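PDB 2I9C: DUF2019 domain-containing protein from Rhodopseudomonas palustris, which is of unknown function but folds as a small all-helical domain whose family is grouped with the tetratricopeptide-repeat clan. Local coordinates for residues L4-M9 against A45-E50; V21-D26 against Y68-V73; K88-L93 against M110-L115. One frame throughout, in Å; residues are numbered along the deposited sequence.

How the contacts relate
The three contacts are spread over a compact chain of five helices with no strand. Contact 1 lays the loop before helix 11-30 on helix 34-53, contact 2 joins helix 11-30 to the start of helix 71-79, and contact 3 pairs helices 86-99 and 104-117. The centres of contacts 1 and 2 are 18 Å apart and their segments alternate along the chain; the two meet where Ile47 CD1 packs on Val21 CG2, 4.2 Å away. Contact 3 follows both in series, its centre 25 Å from that of contact 1 on the opposite side of the chain's centre. Contact 2 lies between them, its centre 18 Å and its nearest atoms about 5 Å from those of contact 3.

Contact 1. Residues L4-M9 against A45-E50; sequences LDLHQM and AEIADE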
loop_
_atom_site.group_PDB
_atom_site.type_symbol
_atom_site.label_atom_id
_atom_site.label_comp_id
_atom_site.label_asym_id
_atom_site.label_seq_id
_atom_site.Cartn_x
_atom_site.Cartn_y
_atom_site.Cartn_z
ATOM N N LEU A 4 -5.515 -16.798 0.382
ATOM C CA LEU A 4 -4.201 -17.492 0.402
ATOM C C LEU A 4 -3.625 -17.772 1.787
ATOM O O LEU A 4 -3.755 -16.947 2.696
ATOM C CB LEU A 4 -3.147 -16.652 -0.336
ATOM C CG LEU A 4 -3.235 -16.355 -1.828
ATOM C CD1 LEU A 4 -2.411 -15.118 -2.111
ATOM C CD2 LEU A 4 -2.760 -17.556 -2.667
ATOM N N ASP A 5 -2.945 -18.906 1.927
ATOM C CA ASP A 5 -2.083 -19.145 3.094
ATOM C C ASP A 5 -0.648 -18.601 2.855
ATOM O O ASP A 5 0.133 -19.150 2.057
ATOM C CB ASP A 5 -2.076 -20.643 3.471
ATOM C CG ASP A 5 -1.036 -20.991 4.553
ATOM O OD1 ASP A 5 -0.476 -20.061 5.188
ATOM O OD2 ASP A 5 -0.773 -22.207 4.763
ATOM N N LEU A 6 -0.312 -17.526 3.569
ATOM C CA LEU A 6 0.964 -16.807 3.396
ATOM C C LEU A 6 1.781 -16.932 4.658
ATOM O O LEU A 6 2.869 -16.374 4.783
ATOM C CB LEU A 6 0.679 -15.338 3.122
ATOM C CG LEU A 6 -0.075 -15.146 1.824
ATOM C CD1 LEU A 6 -0.629 -13.744 1.738
ATOM C CD2 LEU A 6 0.830 -15.484 0.653
ATOM N N HIS A 7 1.233 -17.707 5.585
ATOM C CA HIS A 7 1.754 -17.876 6.924
ATOM C C HIS A 7 3.153 -18.465 6.921
ATOM O O HIS A 7 3.900 -18.293 7.882
ATOM C CB HIS A 7 0.789 -18.794 7.709
ATOM C CG HIS A 7 0.990 -18.763 9.186
ATOM N ND1 HIS A 7 0.143 -18.080 10.033
ATOM C CD2 HIS A 7 1.943 -19.324 9.970
ATOM C CE1 HIS A 7 0.555 -18.238 11.279
ATOM N NE2 HIS A 7 1.652 -18.980 11.268
ATOM N N GLN A 8 3.498 -19.160 5.836
ATOM C CA GLN A 8 4.786 -19.856 5.725
ATOM C C GLN A 8 5.875 -19.017 5.050
ATOM O O GLN A 8 7.030 -19.421 4.972
ATOM C CB GLN A 8 4.625 -21.221 5.017
ATOM C CG GLN A 8 3.780 -22.203 5.794
ATOM C CD GLN A 8 4.143 -22.190 7.268
ATOM O OE1 GLN A 8 5.320 -22.338 7.642
ATOM N NE2 GLN A 8 3.133 -21.993 8.115
HETATM N N MSE A 9 5.486 -17.847 4.559
HETATM C CA MSE A 9 6.413 -16.975 3.858
HETATM C C MSE A 9 7.183 -16.103 4.817
HETATM O O MSE A 9 6.631 -15.677 5.833
HETATM C CB MSE A 9 5.656 -16.114 2.861
HETATM C CG MSE A 9 5.454 -16.814 1.534
HETATM SE SE MSE A 9 4.601 -15.615 0.201
HETATM C CE MSE A 9 5.702 -14.199 0.275
ATOM N N ALA A 45 -3.754 -7.181 -0.124
ATOM C CA ALA A 45 -4.437 -7.101 1.173
ATOM C C ALA A 45 -4.147 -8.284 2.066
ATOM O O ALA A 45 -3.938 -8.114 3.279
ATOM C CB ALA A 45 -6.006 -6.955 0.979
ATOM N N GLU A 46 -4.152 -9.492 1.485
ATOM C CA GLU A 46 -3.728 -10.678 2.220
ATOM C C GLU A 46 -2.306 -10.584 2.732
ATOM O O GLU A 46 -2.019 -10.970 3.870
ATOM C CB GLU A 46 -3.860 -11.923 1.368
ATOM C CG GLU A 46 -5.293 -12.157 1.017
ATOM C CD GLU A 46 -5.489 -13.457 0.332
ATOM O OE1 GLU A 46 -5.095 -14.470 0.947
ATOM O OE2 GLU A 46 -6.026 -13.461 -0.804
ATOM N N ILE A 47 -1.415 -10.039 1.907
ATOM C CA ILE A 47 -0.025 -9.825 2.346
ATOM C C ILE A 47 0.051 -8.875 3.546
ATOM O O ILE A 47 0.739 -9.179 4.520
ATOM C CB ILE A 47 0.896 -9.332 1.191
ATOM C CG1 ILE A 47 1.029 -10.421 0.100
ATOM C CG2 ILE A 47 2.296 -8.991 1.718
ATOM C CD1 ILE A 47 1.457 -9.856 -1.282
ATOM N N ALA A 48 -0.661 -7.751 3.478
ATOM C CA ALA A 48 -0.651 -6.760 4.550
ATOM C C ALA A 48 -1.240 -7.327 5.822
ATOM O O ALA A 48 -0.695 -7.070 6.896
ATOM C CB ALA A 48 -1.394 -5.516 4.147
ATOM N N ASP A 49 -2.323 -8.113 5.709
ATOM C CA ASP A 49 -2.933 -8.793 6.885
ATOM C C ASP A 49 -2.012 -9.796 7.532
ATOM O O ASP A 49 -1.955 -9.900 8.759
ATOM C CB ASP A 49 -4.252 -9.489 6.526
ATOM C CG ASP A 49 -5.414 -8.503 6.424
ATOM O OD1 ASP A 49 -5.201 -7.277 6.651
ATOM O OD2 ASP A 49 -6.515 -8.949 6.077
ATOM N N GLU A 50 -1.279 -10.540 6.708
ATOM C CA GLU A 50 -0.296 -11.478 7.245
ATOM C C GLU A 50 0.837 -10.719 7.994
ATOM O O GLU A 50 1.253 -11.117 9.072
ATOM C CB GLU A 50 0.279 -12.379 6.128
ATOM C CG GLU A 50 1.411 -13.316 6.597
ATOM C CD GLU A 50 0.969 -14.363 7.623
ATOM O OE1 GLU A 50 -0.246 -14.711 7.737
ATOM O OE2 GLU A 50 1.845 -14.847 8.346
#
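Leu6 lays its CD1 branch on the flank of helix 34-53, where Leu6 CD1 lies 3.7 Å from Glu46 CB. The same methyl also meets Ile47, with Leu6 CD1 and Ile47 CG1 4.1 Å apart. One turn further on, Glu50 CG, anti to its backbone N (chi1 175°), packs 4.1 Å from Leu6 CB. A bend at chi2 (64°) then carries the carboxylate to the backbone of His7, placing Glu50 OE2 3.3 Å from His7 CA. The imidazole stands across this carboxylate with the planes 63° apart, but ND1 makes no bond to it; Glu50 OE2 is instead paired with Arg54 in a salt bridge. At the other end, Glu46 OE1 accepts from Leu4 N at a modelled 2.4 Å, so short that the exact length is doubtful, while Glu46 OE2 takes Lys3 N.

The loop is shaped from within. Asp5 OD1 accepts from His7 N at 2.9 Å in an Asx turn, and a type I beta turn from Leu6 to Met9, closed by Met9 N to Leu6 O, follows. Arg54 also grips Met9 O. Beyond Met9 the chain enters helix 11-30, whose Leu14 is touched by Met9 and Glu50 and whose Leu17 by Met9 and Ile47.

Contact 2. Residues V21-D26 against Y68-V73; sequences VTVEQD and YPNMQV
Asn70 is the N-cap of helix 71-79 and at the same time faces Asp26 on helix 11-30, making the contact a helix start docked against a helix flank. With CG anti to its backbone N (chi1 -178°), the Asn70 side chain turns OD1 back to accept from Val73 N at 3.2 Å. Its ND2 gives a weak hydrogen bond to Asp26 OD2 at 3.1 Å, the amide and carboxylate planes standing almost perpendicular, 89° apart. A water reinforces the join: it donates to Asp26 OD2 and accepts from Met71 N at 2.9 Å, so a second amide of the helix's first turn is satisfied. Losing the Asn70 amide to an alanine here is likely to leave Val73 N without its capping acceptor and to cost Asp26 OD2 its weak bond from ND2.

Deeper in, Gln72 NE2 donates almost straight (175°) to Gln25 OE1 at 3.2 Å, in the carbonyl plane, while Gln72 OE1 is taken by Gln104. Apolar packing completes the seam. Val23 CG2 is 3.5 Å from Tyr68 CE2 and 3.6 Å from Val73 CG2; in one of its two modelled conformers, Thr22 packs CG2 3.6 Å from Val73 CA while its hydroxyl bonds to Phe18 O. Around this seam, Thr22 and Gln25 also touch Met44 of helix 34-53 and Gln76 of helix 71-79, and Asp26 reaches Gln104 on helix 104-117.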
loop_
_atom_site.group_PDB
_atom_site.type_symbol
_atom_site.label_atom_id
_atom_site.label_comp_id
_atom_site.label_asym_id
_atom_site.label_seq_id
_atom_site.Cartn_x
_atom_site.Cartn_y
_atom_site.Cartn_z
ATOM N N VAL A 21 3.222 -7.446 -6.748
ATOM C CA VAL A 21 1.782 -7.420 -7.071
ATOM C C VAL A 21 1.218 -5.998 -7.253
ATOM O O VAL A 21 0.283 -5.784 -8.007
ATOM C CB VAL A 21 0.874 -8.299 -6.091
ATOM C CG1 VAL A 21 1.454 -9.630 -5.885
ATOM C CG2 VAL A 21 0.697 -7.627 -4.775
ATOM N N THR A 22 1.784 -5.029 -6.562
ATOM C CA THR A 22 1.352 -3.659 -6.683
ATOM C C THR A 22 1.907 -2.962 -7.954
ATOM O O THR A 22 1.229 -2.114 -8.568
ATOM C CB THR A 22 1.677 -2.987 -5.364
ATOM O OG1 THR A 22 1.158 -3.840 -4.323
ATOM C CG2 THR A 22 1.046 -1.627 -5.259
ATOM N N VAL A 23 3.118 -3.340 -8.375
ATOM C CA VAL A 23 3.587 -2.968 -9.744
ATOM C C VAL A 23 2.592 -3.514 -10.783
ATOM O O VAL A 23 2.163 -2.818 -11.699
ATOM C CB VAL A 23 5.003 -3.542 -10.001
ATOM C CG1 VAL A 23 5.337 -3.605 -11.498
ATOM C CG2 VAL A 23 6.053 -2.676 -9.257
ATOM N N GLU A 24 2.230 -4.787 -10.651
ATOM C CA GLU A 24 1.269 -5.365 -11.560
ATOM C C GLU A 24 -0.119 -4.725 -11.458
ATOM O O GLU A 24 -0.802 -4.638 -12.469
ATOM C CB GLU A 24 1.212 -6.874 -11.399
ATOM C CG GLU A 24 2.524 -7.547 -11.874
ATOM C CD GLU A 24 2.509 -9.073 -11.697
ATOM O OE1 GLU A 24 1.406 -9.680 -11.767
ATOM O OE2 GLU A 24 3.610 -9.657 -11.480
ATOM N N GLN A 25 -0.526 -4.258 -10.274
ATOM C CA GLN A 25 -1.729 -3.382 -10.156
ATOM C C GLN A 25 -1.644 -2.163 -11.058
ATOM O O GLN A 25 -2.553 -1.888 -11.853
ATOM C CB GLN A 25 -1.987 -2.918 -8.717
ATOM C CG GLN A 25 -2.550 -4.015 -7.766
ATOM C CD GLN A 25 -2.541 -3.523 -6.341
ATOM O OE1 GLN A 25 -2.589 -2.330 -6.113
ATOM N NE2 GLN A 25 -2.418 -4.419 -5.381
ATOM N N ASP A 26 -0.530 -1.462 -10.970
ATOM C CA ASP A 26 -0.279 -0.303 -11.794
ATOM C C ASP A 26 -0.393 -0.694 -13.266
ATOM O O ASP A 26 -1.110 -0.045 -14.010
ATOM C CB ASP A 26 1.127 0.255 -11.510
ATOM C CG ASP A 26 1.310 1.648 -12.048
ATOM O OD1 ASP A 26 0.352 2.451 -11.914
ATOM O OD2 ASP A 26 2.413 1.954 -12.588
ATOM N N TYR A 68 10.469 2.924 -3.581
ATOM C CA TYR A 68 10.269 1.998 -4.726
ATOM C C TYR A 68 9.855 2.812 -6.003
ATOM O O TYR A 68 8.974 3.639 -5.911
ATOM C CB TYR A 68 9.224 0.900 -4.374
ATOM C CG TYR A 68 9.234 -0.215 -5.394
ATOM C CD1 TYR A 68 9.987 -1.385 -5.163
ATOM C CD2 TYR A 68 8.606 -0.055 -6.640
ATOM C CE1 TYR A 68 10.092 -2.376 -6.119
ATOM C CE2 TYR A 68 8.722 -1.042 -7.632
ATOM C CZ TYR A 68 9.435 -2.201 -7.339
ATOM O OH TYR A 68 9.514 -3.166 -8.262
ATOM N N PRO A 69 10.508 2.567 -7.179
ATOM C CA PRO A 69 10.197 3.361 -8.378
ATOM C C PRO A 69 8.866 2.943 -9.053
ATOM O O PRO A 69 8.839 2.475 -10.210
ATOM C CB PRO A 69 11.413 3.093 -9.289
ATOM C CG PRO A 69 11.791 1.654 -8.972
ATOM C CD PRO A 69 11.600 1.580 -7.441
ATOM N N ASN A 70 7.757 3.107 -8.341
ATOM C CA ASN A 70 6.449 2.868 -8.913
ATOM C C ASN A 70 5.455 3.574 -7.996
ATOM O O ASN A 70 5.524 3.430 -6.781
ATOM C CB ASN A 70 6.126 1.372 -9.061
ATOM C CG ASN A 70 4.770 1.137 -9.714
ATOM O OD1 ASN A 70 3.733 1.315 -9.077
ATOM N ND2 ASN A 70 4.768 0.681 -10.970
HETATM N N MSE A 71 4.583 4.380 -8.563
HETATM C CA MSE A 71 3.758 5.270 -7.723
HETATM C C MSE A 71 2.651 4.482 -7.040
HETATM O O MSE A 71 2.225 4.820 -5.910
HETATM C CB MSE A 71 3.138 6.400 -8.559
HETATM C CG MSE A 71 2.595 7.573 -7.706
HETATM SE SE MSE A 71 4.136 8.414 -6.656
HETATM C CE MSE A 71 5.005 9.520 -8.049
ATOM N N GLN A 72 2.164 3.444 -7.707
ATOM C CA GLN A 72 1.188 2.577 -7.062
ATOM C C GLN A 72 1.777 1.868 -5.827
ATOM O O GLN A 72 1.090 1.711 -4.814
ATOM C CB GLN A 72 0.603 1.563 -8.071
ATOM C CG GLN A 72 -0.593 0.682 -7.502
ATOM C CD GLN A 72 -1.884 1.472 -7.320
ATOM O OE1 GLN A 72 -1.954 2.649 -7.677
ATOM N NE2 GLN A 72 -2.932 0.803 -6.801
ATOM N N VAL A 73 3.030 1.399 -5.931
ATOM C CA VAL A 73 3.707 0.751 -4.811
ATOM C C VAL A 73 3.806 1.764 -3.658
ATOM O O VAL A 73 3.456 1.447 -2.531
ATOM C CB VAL A 73 5.111 0.186 -5.219
ATOM C CG1 VAL A 73 5.829 -0.472 -4.041
ATOM C CG2 VAL A 73 4.920 -0.892 -6.311
HETATM O O HOH W 1 4.117 4.165 -11.442
#

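Contact 3. Residues K88-L93 against M110-L115; sequences KAREQL and MCLDLL. With ACT (acetate ion), chain C; ACT (acetate ion), chain B.
The axes of the helical segments 88-93 and 110-115, which belong to consecutive helices, approach to 10.6 Å with their N-to-C directions 135° apart, a splayed antiparallel pair whose closest CA atoms, those of Leu93 and Leu112, lie 7.4 Å apart. Side-chain packing carries most of the joint, and Leu93 is at its middle. Its CD1 branch is 3.9 Å from Leu112 CD2, the two side chains running alongside each other with their ends pointing opposite ways. Leu93 CD1 also comes 3.8 Å from Cys111 SG in the conformer described, one of two, and more loosely meets Leu115 CD1.

Arg90 continues this apolar surface outward, being only partly buried. Its CG is anti to the backbone N (chi1 176°) and the chain runs extended to NE, which brings the guanidinium across the gap to the neighbouring helix. There Leu112 CD2 sits over the centre of one guanidinium face, 3.9 Å from Arg90 CZ, and Leu115 CB lies 3.9 Å from Arg90 NH1. Salt bridges from NH2 to Asp116 and from NE to Glu94 hold the flat group in orientation, so the charge is met at its nitrogens while a methyl packs on its face.

Away from this interface, two acetate ions, probably from the crystallisation liquor, mark donors on helix 86-99. One accepts from Lys88 N at 3.0 Å (172°) and also from Val87 N, a position where the helix's N-terminal end would probably favour an anion. The other takes Gln92 NE2 at 2.8 Å and is shared with Arg74. Helix 71-79 packs on helix 86-99, with Leu93 resting on its Leu75 and Ala78, while Leu82 in the following loop packs on Cys111 and Leu115.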
loop_
_atom_site.group_PDB
_atom_site.type_symbol
_atom_site.label_atom_id
_atom_site.label_comp_id
_atom_site.label_asym_id
_atom_site.label_seq_id
_atom_site.Cartn_x
_atom_site.Cartn_y
_atom_site.Cartn_z
ATOM N N LYS A 88 5.335 9.280 9.171
ATOM C CA LYS A 88 6.006 8.863 7.924
ATOM C C LYS A 88 5.022 8.585 6.774
ATOM O O LYS A 88 5.249 9.007 5.625
ATOM C CB LYS A 88 6.884 7.628 8.167
ATOM C CG LYS A 88 8.229 7.891 8.869
ATOM C CD LYS A 88 8.935 6.565 9.196
ATOM C CE LYS A 88 9.865 6.694 10.425
ATOM N NZ LYS A 88 10.227 5.339 11.010
ATOM N N ALA A 89 3.973 7.827 7.063
ATOM C CA ALA A 89 2.958 7.503 6.053
ATOM C C ALA A 89 2.263 8.763 5.529
ATOM O O ALA A 89 2.101 8.920 4.311
ATOM C CB ALA A 89 1.932 6.479 6.575
ATOM N N ARG A 90 1.867 9.653 6.434
ATOM C CA ARG A 90 1.200 10.904 6.063
ATOM C C ARG A 90 2.139 11.760 5.157
ATOM O O ARG A 90 1.713 12.307 4.142
ATOM C CB ARG A 90 0.737 11.699 7.312
ATOM C CG ARG A 90 0.144 13.044 6.931
ATOM C CD ARG A 90 -0.458 13.902 8.068
ATOM N NE ARG A 90 -1.347 14.870 7.404
ATOM C CZ ARG A 90 -2.680 14.800 7.360
ATOM N NH1 ARG A 90 -3.336 13.826 7.998
ATOM N NH2 ARG A 90 -3.356 15.732 6.688
ATOM N N GLU A 91 3.409 11.859 5.552
ATOM C CA GLU A 91 4.432 12.565 4.767
ATOM C C GLU A 91 4.557 12.027 3.328
ATOM O O GLU A 91 4.670 12.806 2.365
ATOM C CB GLU A 91 5.775 12.491 5.497
ATOM C CG GLU A 91 6.955 13.212 4.790
ATOM C CD GLU A 91 8.334 12.992 5.479
ATOM O OE1 GLU A 91 8.695 11.821 5.809
ATOM O OE2 GLU A 91 9.065 14.012 5.663
ATOM N N GLN A 92 4.569 10.710 3.180
ATOM C CA GLN A 92 4.605 10.102 1.851
ATOM C C GLN A 92 3.315 10.398 1.073
ATOM O O GLN A 92 3.380 10.784 -0.073
ATOM C CB GLN A 92 4.879 8.595 1.911
ATOM C CG GLN A 92 4.877 7.875 0.536
ATOM C CD GLN A 92 5.866 8.420 -0.468
ATOM O OE1 GLN A 92 6.945 8.947 -0.109
ATOM N NE2 GLN A 92 5.509 8.314 -1.744
ATOM N N LEU A 93 2.161 10.313 1.711
ATOM C CA LEU A 93 0.942 10.625 0.992
ATOM C C LEU A 93 0.964 12.058 0.513
ATOM O O LEU A 93 0.474 12.335 -0.568
ATOM C CB LEU A 93 -0.293 10.352 1.859
ATOM C CG LEU A 93 -0.618 8.904 2.228
ATOM C CD1 LEU A 93 -1.810 8.882 3.201
ATOM C CD2 LEU A 93 -0.959 8.096 0.935
HETATM N N MSE A 110 -7.657 12.078 -1.340
HETATM C CA MSE A 110 -8.859 11.580 -0.662
HETATM C C MSE A 110 -8.539 10.899 0.695
HETATM O O MSE A 110 -9.248 11.127 1.695
HETATM C CB MSE A 110 -9.668 10.663 -1.592
HETATM C CG MSE A 110 -11.015 10.142 -1.023
HETATM SE SE MSE A 110 -12.636 11.314 -1.258
HETATM C CE MSE A 110 -12.488 12.389 0.351
ATOM N N CYS A 111 -7.465 10.097 0.732
ATOM C CA CYS A 111 -6.990 9.487 1.970
ATOM C C CYS A 111 -6.711 10.536 3.043
ATOM O O CYS A 111 -7.137 10.386 4.184
ATOM C CB CYS A 111 -5.721 8.667 1.747
ATOM S SG CYS A 111 -5.382 7.627 3.140
ATOM N N LEU A 112 -5.989 11.581 2.658
ATOM C CA LEU A 112 -5.654 12.652 3.564
ATOM C C LEU A 112 -6.915 13.456 4.009
ATOM O O LEU A 112 -7.038 13.828 5.182
ATOM C CB LEU A 112 -4.594 13.544 2.920
ATOM C CG LEU A 112 -3.191 12.974 2.795
ATOM C CD1 LEU A 112 -2.332 13.971 1.982
ATOM C CD2 LEU A 112 -2.562 12.628 4.160
ATOM N N ASP A 113 -7.855 13.675 3.102
ATOM C CA ASP A 113 -9.163 14.302 3.463
ATOM C C ASP A 113 -9.893 13.479 4.537
ATOM O O ASP A 113 -10.328 14.014 5.546
ATOM C CB ASP A 113 -10.053 14.493 2.215
ATOM C CG ASP A 113 -9.487 15.540 1.245
ATOM O OD1 ASP A 113 -8.624 16.341 1.678
ATOM O OD2 ASP A 113 -9.874 15.558 0.049
ATOM N N LEU A 114 -9.961 12.164 4.339
ATOM C CA LEU A 114 -10.608 11.275 5.287
ATOM C C LEU A 114 -9.874 11.305 6.628
ATOM O O LEU A 114 -10.496 11.328 7.670
ATOM C CB LEU A 114 -10.655 9.843 4.723
ATOM C CG LEU A 114 -11.583 9.602 3.519
ATOM C CD1 LEU A 114 -11.231 8.298 2.781
ATOM C CD2 LEU A 114 -12.984 9.571 4.072
ATOM N N LEU A 115 -8.542 11.303 6.579
ATOM C CA LEU A 115 -7.720 11.394 7.789
ATOM C C LEU A 115 -7.959 12.683 8.570
ATOM O O LEU A 115 -7.972 12.680 9.791
ATOM C CB LEU A 115 -6.231 11.308 7.411
ATOM C CG LEU A 115 -5.734 9.907 7.134
ATOM C CD1 LEU A 115 -4.318 9.928 6.581
ATOM C CD2 LEU A 115 -5.830 9.063 8.415
HETATM C C ACT C . 5.926 7.516 12.847
HETATM O O ACT C . 6.132 7.749 11.663
HETATM O OXT ACT C . 4.876 8.013 13.308
HETATM C CH3 ACT C . 6.867 6.651 13.592
HETATM C C ACT B . 6.756 10.859 -4.467
HETATM O O ACT B . 6.614 9.727 -3.870
HETATM O OXT ACT B . 7.889 11.572 -4.642
HETATM C CH3 ACT B . 5.467 11.320 -4.899
#